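Sialidase B (Streptococcus pneumoniae serotype 4, PDB 4XJW) cleaves terminal sialic acid residues from oligosaccharides, glycoproteins and glycolipids as a family 33 glycoside hydrolase, and acts as an intramolecular trans-sialidase. Local coordinates at residues Leu621-Lys632 / Val646-Ile654; Phe110-Tyr119 / Phe129-Ile139. The protein carries 1 engineered substitution. All blocks are in the same frame, centred on the assembly; numbering follows the deposited sequence.

Interaction 1: Leu621-Lys632 / Val646-Ile654; sequences LPNHHIGVLFEK and VVQYIDLEI. With OPX ((1s,3R,4S)-1-[(cyclohexylamino)methyl]-3,4-dihydroxycyclopentanesulfonic acid), chain B.
His625 and Asp651 form the main side-chain bond between 621-632 and 646-654. His625 ND1 donates to Asp651 OD1 (2.7 Å, 178° at the hydrogen); the acceptor lies in the ring plane and offers its syn lone pair, while the carboxylate is turned 53° from the ring. Asp651 OD2 accepts a hydrogen bond from a water (2.6 Å to the water oxygen), which in turn accepts from Asn623 ND2. Asn623 OD1 receives His625 N in an Asx turn. Over one face of the His625 ring, Glu653 CG makes a CH-pi contact, 3.7 Å from the His625 centroid, with its carboxylate stacked nearly parallel to the ring; Asn623 ND2 lies over the opposite face.

Backbone bonding is regular. Ile626/Leu652, Val628/Ile650 and Phe630/Gln648 are hydrogen-bonded antiparallel pairs, each bonded in both directions, and Lys632 N to Val646 O (2.8 Å) adds a seventh bond.

Apolar contacts occupy both faces. On one, Val628 CB meets Ile650 CG1 at 3.8 Å, flanked by Ile626, Leu652 and Phe630. On the other, Tyr649, its CG anti to the backbone N (chi1 175°), runs along Gly627, with Tyr649 OH 3.6 Å from Gly627 CA; Leu629 CD1 packs on Val647 CG1 at 3.8 Å.

At the type I turn 621-624, Leu621 and Pro622 line the Optactin pocket. Near the other end, Glu631 salt-bridges Arg207, which probably binds substrate, and accepts from the backbone N of Tyr615, the likely nucleophile. With 616-620 these are three antiparallel strands of a blade, and a backbone bond from Tyr649 to Gln192 continues the edge, as in the sialidase beta-propeller.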
loop_
_atom_site.group_PDB
_atom_site.type_symbol
_atom_site.label_atom_id
_atom_site.label_comp_id
_atom_site.label_asym_id
_atom_site.label_seq_id
_atom_site.Cartn_x
_atom_site.Cartn_y
_atom_site.Cartn_z
ATOM N N LEU A 621 6.660 17.728 -7.851
ATOM C CA LEU A 621 5.468 18.340 -8.419
ATOM C C LEU A 621 5.909 19.488 -9.323
ATOM O O LEU A 621 7.032 20.011 -9.181
ATOM C CB LEU A 621 4.536 18.813 -7.300
ATOM C CG LEU A 621 4.250 17.688 -6.294
ATOM C CD1 LEU A 621 3.571 18.206 -5.049
ATOM C CD2 LEU A 621 3.424 16.580 -6.934
ATOM N N PRO A 622 5.056 19.869 -10.283
ATOM C CA PRO A 622 5.455 20.934 -11.208
ATOM C C PRO A 622 5.786 22.255 -10.522
ATOM O O PRO A 622 6.517 23.056 -11.107
ATOM C CB PRO A 622 4.222 21.103 -12.097
ATOM C CG PRO A 622 3.554 19.771 -12.066
ATOM C CD PRO A 622 3.763 19.265 -10.659
ATOM N N ASN A 623 5.276 22.478 -9.318
ATOM C CA ASN A 623 5.595 23.691 -8.571
ATOM C C ASN A 623 6.859 23.578 -7.719
ATOM O O ASN A 623 7.136 24.445 -6.892
ATOM C CB ASN A 623 4.408 24.105 -7.707
ATOM C CG ASN A 623 4.063 23.071 -6.658
ATOM O OD1 ASN A 623 4.751 22.055 -6.532
ATOM N ND2 ASN A 623 2.996 23.319 -5.900
ATOM N N HIS A 624 7.587 22.476 -7.913
ATOM C CA HIS A 624 8.849 22.180 -7.222
ATOM C C HIS A 624 8.697 21.755 -5.769
ATOM O O HIS A 624 9.693 21.608 -5.062
ATOM C CB HIS A 624 9.862 23.327 -7.361
ATOM C CG HIS A 624 10.093 23.743 -8.780
ATOM N ND1 HIS A 624 10.526 22.861 -9.749
ATOM C CD2 HIS A 624 9.944 24.937 -9.397
ATOM C CE1 HIS A 624 10.630 23.496 -10.902
ATOM N NE2 HIS A 624 10.293 24.760 -10.716
ATOM N N HIS A 625 7.460 21.568 -5.320
ATOM C CA HIS A 625 7.242 20.807 -4.087
ATOM C C HIS A 625 7.535 19.342 -4.354
ATOM O O HIS A 625 7.729 18.933 -5.509
ATOM C CB HIS A 625 5.803 20.927 -3.601
ATOM C CG HIS A 625 5.433 22.297 -3.137
ATOM N ND1 HIS A 625 4.608 22.509 -2.052
ATOM C CD2 HIS A 625 5.734 23.520 -3.630
ATOM C CE1 HIS A 625 4.432 23.808 -1.887
ATOM N NE2 HIS A 625 5.119 24.446 -2.822
ATOM N N ILE A 626 7.564 18.559 -3.277
ATOM C CA ILE A 626 7.748 17.120 -3.359
ATOM C C ILE A 626 6.477 16.446 -2.868
ATOM O O ILE A 626 5.983 16.759 -1.784
ATOM C CB ILE A 626 8.907 16.669 -2.467
ATOM C CG1 ILE A 626 10.209 17.390 -2.829
ATOM C CG2 ILE A 626 9.076 15.157 -2.563
ATOM C CD1 ILE A 626 10.709 17.152 -4.244
ATOM N N GLY A 627 5.920 15.558 -3.682
ATOM C CA GLY A 627 4.806 14.733 -3.246
ATOM C C GLY A 627 5.296 13.352 -2.848
ATOM O O GLY A 627 6.153 12.774 -3.527
ATOM N N VAL A 628 4.767 12.840 -1.736
ATOM C CA VAL A 628 5.135 11.517 -1.220
ATOM C C VAL A 628 3.842 10.737 -0.989
ATOM O O VAL A 628 2.953 11.199 -0.282
ATOM C CB VAL A 628 5.942 11.607 0.095
ATOM C CG1 VAL A 628 6.443 10.234 0.507
ATOM C CG2 VAL A 628 7.118 12.569 -0.044
ATOM N N LEU A 629 3.724 9.583 -1.635
ATOM C CA LEU A 629 2.620 8.664 -1.405
ATOM C C LEU A 629 3.245 7.398 -0.832
ATOM O O LEU A 629 4.081 6.767 -1.473
ATOM C CB LEU A 629 1.889 8.358 -2.711
ATOM C CG LEU A 629 0.683 7.433 -2.611
ATOM C CD1 LEU A 629 -0.403 8.081 -1.768
ATOM C CD2 LEU A 629 0.163 7.104 -4.009
ATOM N N PHE A 630 2.859 7.042 0.384
ATOM C CA PHE A 630 3.587 5.977 1.069
ATOM C C PHE A 630 2.706 5.119 1.960
ATOM O O PHE A 630 1.635 5.555 2.422
ATOM C CB PHE A 630 4.723 6.577 1.903
ATOM C CG PHE A 630 4.250 7.412 3.067
ATOM C CD1 PHE A 630 3.869 8.739 2.884
ATOM C CD2 PHE A 630 4.187 6.868 4.348
ATOM C CE1 PHE A 630 3.425 9.518 3.960
ATOM C CE2 PHE A 630 3.761 7.642 5.422
ATOM C CZ PHE A 630 3.379 8.956 5.234
ATOM N N GLU A 631 3.186 3.903 2.222
ATOM C CA GLU A 631 2.538 2.995 3.139
ATOM C C GLU A 631 2.901 3.401 4.562
ATOM O O GLU A 631 4.019 3.161 5.010
ATOM C CB GLU A 631 3.009 1.563 2.839
ATOM C CG GLU A 631 2.521 1.032 1.477
ATOM C CD GLU A 631 3.120 -0.316 1.109
ATOM O OE1 GLU A 631 4.127 -0.741 1.731
ATOM O OE2 GLU A 631 2.549 -0.980 0.214
ATOM N N LYS A 632 1.968 4.018 5.276
ATOM C CA LYS A 632 2.219 4.443 6.653
ATOM C C LYS A 632 1.930 3.311 7.644
ATOM O O LYS A 632 1.075 3.416 8.530
ATOM C CB LYS A 632 1.426 5.704 7.021
ATOM C CG LYS A 632 1.971 6.389 8.277
ATOM C CD LYS A 632 1.159 7.592 8.700
ATOM C CE LYS A 632 1.757 8.219 9.951
ATOM N NZ LYS A 632 3.004 8.956 9.633
ATOM N N VAL A 646 -4.101 3.237 4.978
ATOM C CA VAL A 646 -2.753 3.521 5.472
ATOM C C VAL A 646 -1.802 4.028 4.382
ATOM O O VAL A 646 -0.726 4.525 4.698
ATOM C CB VAL A 646 -2.147 2.308 6.195
ATOM C CG1 VAL A 646 -2.862 2.083 7.532
ATOM C CG2 VAL A 646 -2.224 1.054 5.298
ATOM N N VAL A 647 -2.205 3.913 3.110
ATOM C CA VAL A 647 -1.442 4.525 2.014
ATOM C C VAL A 647 -1.920 5.975 1.929
ATOM O O VAL A 647 -3.089 6.247 1.648
ATOM C CB VAL A 647 -1.649 3.810 0.669
ATOM C CG1 VAL A 647 -0.888 4.534 -0.458
ATOM C CG2 VAL A 647 -1.174 2.349 0.756
ATOM N N GLN A 648 -1.008 6.891 2.234
ATOM C CA GLN A 648 -1.332 8.304 2.419
ATOM C C GLN A 648 -0.380 9.203 1.651
ATOM O O GLN A 648 0.753 8.827 1.359
ATOM C CB GLN A 648 -1.272 8.634 3.914
ATOM C CG GLN A 648 -2.271 7.836 4.734
ATOM C CD GLN A 648 -2.222 8.125 6.212
ATOM O OE1 GLN A 648 -1.384 8.888 6.690
ATOM N NE2 GLN A 648 -3.134 7.490 6.962
ATOM N N TYR A 649 -0.869 10.396 1.315
ATOM C CA TYR A 649 -0.142 11.361 0.486
ATOM C C TYR A 649 0.157 12.637 1.276
ATOM O O TYR A 649 -0.738 13.219 1.914
ATOM C CB TYR A 649 -0.981 11.719 -0.751
ATOM C CG TYR A 649 -0.355 12.803 -1.622
ATOM C CD1 TYR A 649 0.661 12.490 -2.507
ATOM C CD2 TYR A 649 -0.778 14.134 -1.543
ATOM C CE1 TYR A 649 1.247 13.472 -3.308
ATOM C CE2 TYR A 649 -0.193 15.129 -2.343
ATOM C CZ TYR A 649 0.821 14.779 -3.220
ATOM O OH TYR A 649 1.429 15.728 -4.018
ATOM N N ILE A 650 1.409 13.084 1.216
ATOM C CA ILE A 650 1.786 14.366 1.811
ATOM C C ILE A 650 2.517 15.246 0.795
ATOM O O ILE A 650 3.073 14.748 -0.186
ATOM C CB ILE A 650 2.656 14.200 3.070
ATOM C CG1 ILE A 650 3.947 13.442 2.738
ATOM C CG2 ILE A 650 1.878 13.487 4.186
ATOM C CD1 ILE A 650 4.962 13.418 3.865
ATOM N N ASP A 651 2.524 16.550 1.065
ATOM C CA ASP A 651 3.217 17.536 0.246
ATOM C C ASP A 651 4.323 18.176 1.086
ATOM O O ASP A 651 4.059 18.660 2.189
ATOM C CB ASP A 651 2.216 18.609 -0.214
ATOM C CG ASP A 651 2.856 19.700 -1.059
ATOM O OD1 ASP A 651 3.492 20.612 -0.482
ATOM O OD2 ASP A 651 2.699 19.654 -2.297
ATOM N N LEU A 652 5.551 18.166 0.577
ATOM C CA LEU A 652 6.674 18.771 1.285
ATOM C C LEU A 652 7.382 19.798 0.412
ATOM O O LEU A 652 7.354 19.715 -0.822
ATOM C CB LEU A 652 7.662 17.700 1.729
ATOM C CG LEU A 652 7.144 16.701 2.769
ATOM C CD1 LEU A 652 8.105 15.522 2.901
ATOM C CD2 LEU A 652 6.943 17.394 4.097
ATOM N N GLU A 653 8.017 20.773 1.058
ATOM C CA GLU A 653 8.865 21.740 0.367
ATOM C C GLU A 653 10.331 21.483 0.708
ATOM O O GLU A 653 10.633 20.916 1.757
ATOM C CB GLU A 653 8.475 23.161 0.764
ATOM C CG GLU A 653 7.064 23.531 0.370
ATOM C CD GLU A 653 6.740 24.979 0.664
ATOM O OE1 GLU A 653 7.128 25.851 -0.143
ATOM O OE2 GLU A 653 6.103 25.235 1.707
ATOM N N ILE A 654 11.242 21.907 -0.164
ATOM C CA ILE A 654 12.663 21.649 0.070
ATOM C C ILE A 654 13.127 22.247 1.390
ATOM O O ILE A 654 13.891 21.624 2.129
ATOM C CB ILE A 654 13.544 22.152 -1.089
ATOM C CG1 ILE A 654 13.228 21.362 -2.348
ATOM C CG2 ILE A 654 15.015 22.003 -0.748
ATOM C CD1 ILE A 654 13.411 19.860 -2.178
HETATM C CAF OPX B . 9.429 19.799 -12.454
HETATM C CAG OPX B . 9.923 19.782 -13.872
HETATM C CAH OPX B . 8.537 18.627 -12.201
HETATM C CAI OPX B . 10.626 18.492 -14.177
HETATM C CAJ OPX B . 9.209 17.320 -12.513
HETATM C CAK OPX B . 9.656 14.920 -14.288
HETATM C CAL OPX B . 10.999 13.150 -13.021
HETATM C CAM OPX B . 9.205 12.430 -14.438
HETATM C CAO OPX B . 10.536 11.794 -12.628
HETATM C CAP OPX B . 9.145 11.729 -13.090
HETATM C CAQ OPX B . 9.739 17.312 -13.926
HETATM C CAR OPX B . 10.284 13.493 -14.294
HETATM N NAN OPX B . 10.531 16.098 -14.187
HETATM O OAA OPX B . 12.463 14.438 -15.479
HETATM O OAB OPX B . 12.085 12.041 -15.598
HETATM O OAC OPX B . 10.647 11.591 -11.262
HETATM O OAD OPX B . 8.281 12.411 -12.277
HETATM O OAE OPX B . 10.722 13.517 -16.912
HETATM S SAS OPX B . 11.452 13.369 -15.648
HETATM O O HOH W 1 1.822 21.377 -4.100
HETATM O O HOH W 2 9.917 23.007 -2.580
#

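Interaction 2: Phe110-Tyr119 / Phe129-Ile139; sequences FVSDSKDKTY and FSETVDTFLPI
Thr118 OG1 is gripped by two oxygens: it donates to Asp116 O at 2.8 Å, from above that carbonyl's plane, and is hydrogen-bonded to Thr132 OG1, also at 2.8 Å. The two threonines are directly paired across the antiparallel strands, at a non-hydrogen-bonded site, and their side chains lie on the same face. Next to them, Tyr119 and Glu131 exchange two backbone bonds, and Val133 N reaches Lys117 O. Lys117 and Thr118 both face Asp113, which makes a G1 beta bulge where the chain turns.

A second short bond comes from Tyr119, whose OH donates to Leu137 O at 2.6 Å; the C=O...OH angle of 110° and a position above the carbonyl plane show an oblique approach. Phe136 projects back from the loop with CG anti to its backbone N (chi1 -174°), which brings its ring between Tyr119 and Ser114. Tyr119 and Phe136 lie nearly parallel, planes 17° apart, but their centroids are 4.8 Å apart and the rings barely overlap: Phe136 CE1 sits over the rim of Tyr119, and Tyr119 OH over the rim of Phe136. The opposite face of Phe136 receives Ser114 CA in a CH-pi contact, 3.7 Å from the centroid. The extended Lys117 chain passes Phe136 CB and donates from NZ to Asp134 O at 2.7 Å, while a water accepting from Ser112 OG and Ile139 N links the far end.

Strand 118-123 lies between 102-113 and 126-132 in one sheet of the N-terminal domain, while Tyr119, Val133 and Leu137 pack against strands 74-80 and 85-91 of the other, as in a concanavalin-like beta-sandwich.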
loop_
_atom_site.group_PDB
_atom_site.type_symbol
_atom_site.label_atom_id
_atom_site.label_comp_id
_atom_site.label_asym_id
_atom_site.label_seq_id
_atom_site.Cartn_x
_atom_site.Cartn_y
_atom_site.Cartn_z
ATOM N N PHE A 110 -14.667 8.468 19.055
ATOM C CA PHE A 110 -15.047 7.125 19.463
ATOM C C PHE A 110 -16.539 7.094 19.725
ATOM O O PHE A 110 -17.049 7.898 20.503
ATOM C CB PHE A 110 -14.293 6.682 20.711
ATOM C CG PHE A 110 -14.707 5.321 21.200
ATOM C CD1 PHE A 110 -14.375 4.189 20.475
ATOM C CD2 PHE A 110 -15.443 5.184 22.372
ATOM C CE1 PHE A 110 -14.758 2.926 20.907
ATOM C CE2 PHE A 110 -15.832 3.929 22.818
ATOM C CZ PHE A 110 -15.484 2.796 22.084
ATOM N N VAL A 111 -17.235 6.192 19.043
ATOM C CA VAL A 111 -18.686 6.089 19.174
ATOM C C VAL A 111 -19.076 4.774 19.868
ATOM O O VAL A 111 -18.720 3.678 19.416
ATOM C CB VAL A 111 -19.372 6.205 17.798
ATOM C CG1 VAL A 111 -20.879 6.128 17.962
ATOM C CG2 VAL A 111 -18.978 7.522 17.122
ATOM N N SER A 112 -19.802 4.894 20.979
ATOM C CA SER A 112 -20.295 3.750 21.736
ATOM C C SER A 112 -21.820 3.704 21.586
ATOM O O SER A 112 -22.537 4.493 22.202
ATOM C CB SER A 112 -19.881 3.893 23.208
ATOM O OG SER A 112 -20.277 2.787 23.989
ATOM N N ASP A 113 -22.299 2.777 20.760
ATOM C CA ASP A 113 -23.675 2.795 20.271
ATOM C C ASP A 113 -24.483 1.638 20.849
ATOM O O ASP A 113 -24.359 0.495 20.403
ATOM C CB ASP A 113 -23.664 2.718 18.739
ATOM C CG ASP A 113 -25.036 2.932 18.120
ATOM O OD1 ASP A 113 -26.040 2.935 18.857
ATOM O OD2 ASP A 113 -25.095 3.089 16.885
ATOM N N SER A 114 -25.322 1.941 21.837
ATOM C CA SER A 114 -26.107 0.910 22.511
ATOM C C SER A 114 -27.175 0.250 21.635
ATOM O O SER A 114 -27.413 -0.956 21.739
ATOM C CB SER A 114 -26.718 1.441 23.815
ATOM O OG SER A 114 -27.555 2.562 23.610
ATOM N N LYS A 115 -27.807 1.024 20.760
ATOM C CA LYS A 115 -28.863 0.457 19.923
ATOM C C LYS A 115 -28.331 -0.523 18.873
ATOM O O LYS A 115 -28.972 -1.535 18.595
ATOM C CB LYS A 115 -29.716 1.551 19.285
ATOM C CG LYS A 115 -30.633 2.259 20.274
ATOM C CD LYS A 115 -32.094 2.167 19.849
ATOM C CE LYS A 115 -32.890 3.388 20.314
ATOM N NZ LYS A 115 -34.333 3.321 19.933
ATOM N N ASP A 116 -27.162 -0.236 18.300
ATOM C CA ASP A 116 -26.556 -1.160 17.336
ATOM C C ASP A 116 -25.508 -2.064 17.976
ATOM O O ASP A 116 -24.891 -2.898 17.292
ATOM C CB ASP A 116 -25.950 -0.425 16.137
ATOM C CG ASP A 116 -27.004 0.118 15.195
ATOM O OD1 ASP A 116 -28.204 -0.139 15.440
ATOM O OD2 ASP A 116 -26.633 0.798 14.208
ATOM N N LYS A 117 -25.313 -1.888 19.283
ATOM C CA LYS A 117 -24.362 -2.679 20.065
ATOM C C LYS A 117 -22.984 -2.663 19.440
ATOM O O LYS A 117 -22.303 -3.692 19.392
ATOM C CB LYS A 117 -24.821 -4.133 20.194
ATOM C CG LYS A 117 -26.166 -4.310 20.866
ATOM C CD LYS A 117 -26.433 -5.791 21.080
ATOM C CE LYS A 117 -27.509 -6.021 22.111
ATOM N NZ LYS A 117 -27.564 -7.457 22.510
ATOM N N THR A 118 -22.568 -1.493 18.979
ATOM C CA THR A 118 -21.332 -1.382 18.223
ATOM C C THR A 118 -20.412 -0.309 18.798
ATOM O O THR A 118 -20.878 0.736 19.263
ATOM C CB THR A 118 -21.646 -1.090 16.748
ATOM O OG1 THR A 118 -22.364 -2.207 16.198
ATOM C CG2 THR A 118 -20.372 -0.874 15.941
ATOM N N TYR A 119 -19.113 -0.589 18.780
ATOM C CA TYR A 119 -18.100 0.371 19.171
ATOM C C TYR A 119 -17.303 0.695 17.920
ATOM O O TYR A 119 -16.793 -0.207 17.252
ATOM C CB TYR A 119 -17.164 -0.226 20.220
ATOM C CG TYR A 119 -17.830 -0.721 21.491
ATOM C CD1 TYR A 119 -18.205 0.165 22.496
ATOM C CD2 TYR A 119 -18.048 -2.071 21.691
ATOM C CE1 TYR A 119 -18.803 -0.285 23.668
ATOM C CE2 TYR A 119 -18.627 -2.540 22.870
ATOM C CZ TYR A 119 -19.009 -1.639 23.846
ATOM O OH TYR A 119 -19.586 -2.102 25.011
ATOM N N PHE A 129 -11.589 0.872 13.432
ATOM C CA PHE A 129 -12.318 -0.354 13.777
ATOM C C PHE A 129 -13.787 -0.091 14.046
ATOM O O PHE A 129 -14.186 1.026 14.395
ATOM C CB PHE A 129 -11.657 -1.176 14.910
ATOM C CG PHE A 129 -11.556 -0.467 16.245
ATOM C CD1 PHE A 129 -12.661 -0.341 17.083
ATOM C CD2 PHE A 129 -10.328 0.042 16.668
ATOM C CE1 PHE A 129 -12.550 0.297 18.326
ATOM C CE2 PHE A 129 -10.202 0.674 17.905
ATOM C CZ PHE A 129 -11.308 0.797 18.731
ATOM N N SER A 130 -14.591 -1.121 13.831
ATOM C CA SER A 130 -16.010 -1.062 14.143
ATOM C C SER A 130 -16.409 -2.454 14.583
ATOM O O SER A 130 -16.399 -3.394 13.789
ATOM C CB SER A 130 -16.823 -0.604 12.934
ATOM O OG SER A 130 -18.139 -0.244 13.320
ATOM N N GLU A 131 -16.726 -2.599 15.864
ATOM C CA GLU A 131 -16.950 -3.918 16.435
ATOM C C GLU A 131 -18.337 -4.029 17.043
ATOM O O GLU A 131 -18.685 -3.269 17.951
ATOM C CB GLU A 131 -15.900 -4.192 17.512
ATOM C CG GLU A 131 -14.464 -4.113 17.022
ATOM C CD GLU A 131 -13.990 -5.393 16.356
ATOM O OE1 GLU A 131 -14.795 -6.341 16.255
ATOM O OE2 GLU A 131 -12.811 -5.448 15.942
ATOM N N THR A 132 -19.125 -4.970 16.531
ATOM C CA THR A 132 -20.433 -5.285 17.099
ATOM C C THR A 132 -20.333 -6.469 18.065
ATOM O O THR A 132 -19.651 -7.446 17.776
ATOM C CB THR A 132 -21.443 -5.624 15.983
ATOM O OG1 THR A 132 -21.443 -4.573 15.012
ATOM C CG2 THR A 132 -22.846 -5.791 16.553
ATOM N N VAL A 133 -21.003 -6.377 19.211
ATOM C CA VAL A 133 -20.929 -7.424 20.230
ATOM C C VAL A 133 -22.321 -7.943 20.580
ATOM O O VAL A 133 -23.317 -7.245 20.385
ATOM C CB VAL A 133 -20.230 -6.923 21.517
ATOM C CG1 VAL A 133 -18.759 -6.607 21.264
ATOM C CG2 VAL A 133 -20.944 -5.700 22.077
ATOM N N ASP A 134 -22.381 -9.165 21.105
ATOM C CA ASP A 134 -23.647 -9.758 21.532
ATOM C C ASP A 134 -24.171 -9.132 22.823
ATOM O O ASP A 134 -25.371 -8.907 22.982
ATOM C CB ASP A 134 -23.484 -11.264 21.744
ATOM C CG ASP A 134 -23.237 -12.014 20.456
ATOM O OD1 ASP A 134 -23.866 -11.672 19.436
ATOM O OD2 ASP A 134 -22.412 -12.952 20.474
ATOM N N THR A 135 -23.265 -8.868 23.753
ATOM C CA THR A 135 -23.644 -8.239 25.008
ATOM C C THR A 135 -22.960 -6.886 25.109
ATOM O O THR A 135 -21.747 -6.797 25.307
ATOM C CB THR A 135 -23.276 -9.106 26.209
ATOM O OG1 THR A 135 -23.841 -10.411 26.037
ATOM C CG2 THR A 135 -23.810 -8.487 27.501
ATOM N N PHE A 136 -23.744 -5.828 24.961
ATOM C CA PHE A 136 -23.189 -4.486 24.948
ATOM C C PHE A 136 -22.912 -3.988 26.360
ATOM O O PHE A 136 -23.676 -4.261 27.283
ATOM C CB PHE A 136 -24.152 -3.540 24.244
ATOM C CG PHE A 136 -23.606 -2.152 24.045
ATOM C CD1 PHE A 136 -22.669 -1.901 23.047
ATOM C CD2 PHE A 136 -24.033 -1.098 24.849
ATOM C CE1 PHE A 136 -22.164 -0.631 22.855
ATOM C CE2 PHE A 136 -23.533 0.185 24.663
ATOM C CZ PHE A 136 -22.596 0.422 23.662
ATOM N N LEU A 137 -21.804 -3.265 26.512
ATOM C CA LEU A 137 -21.452 -2.623 27.767
ATOM C C LEU A 137 -21.356 -1.119 27.551
ATOM O O LEU A 137 -20.360 -0.624 27.014
ATOM C CB LEU A 137 -20.124 -3.160 28.306
ATOM C CG LEU A 137 -19.574 -2.522 29.587
ATOM C CD1 LEU A 137 -20.646 -2.472 30.678
ATOM C CD2 LEU A 137 -18.336 -3.254 30.080
ATOM N N PRO A 138 -22.401 -0.385 27.957
ATOM C CA PRO A 138 -22.365 1.079 27.906
ATOM C C PRO A 138 -21.223 1.586 28.776
ATOM O O PRO A 138 -21.040 1.073 29.884
ATOM C CB PRO A 138 -23.712 1.477 28.514
ATOM C CG PRO A 138 -24.595 0.276 28.324
ATOM C CD PRO A 138 -23.684 -0.900 28.476
ATOM N N ILE A 139 -20.450 2.554 28.295
ATOM C CA ILE A 139 -19.312 3.029 29.072
ATOM C C ILE A 139 -19.782 3.726 30.350
ATOM O O ILE A 139 -19.065 3.764 31.345
ATOM C CB ILE A 139 -18.356 3.950 28.260
ATOM C CG1 ILE A 139 -19.056 5.249 27.862
ATOM C CG2 ILE A 139 -17.817 3.233 27.035
ATOM C CD1 ILE A 139 -18.138 6.258 27.180
HETATM O O HOH W 3 -21.795 3.912 25.910
HETATM O O HOH W 4 -26.588 -6.160 25.117
#

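How the interactions relate
From the N terminus, interaction 2 comes first, in the lectin-like N-terminal domain. It closes the short connection 120-128, which holds most of the hairpin 118-123/126-132, and fastens the loop that follows back onto the preceding turn. Interaction 1 begins nearly 500 residues later and closes 633-645, a link without helix or strand, near the C terminus. The two loops are in series, neither nested nor crossed. The centres of interactions 1 and 2 lie about 37 Å apart. The nearest atoms of interactions 1 and 2 are about 11 Å apart, with no direct contact. Interaction 1 nevertheless reaches the N-terminal family region through a hydrogen bond between Gln648 and Trp96, tying the final catalytic-domain strands to it.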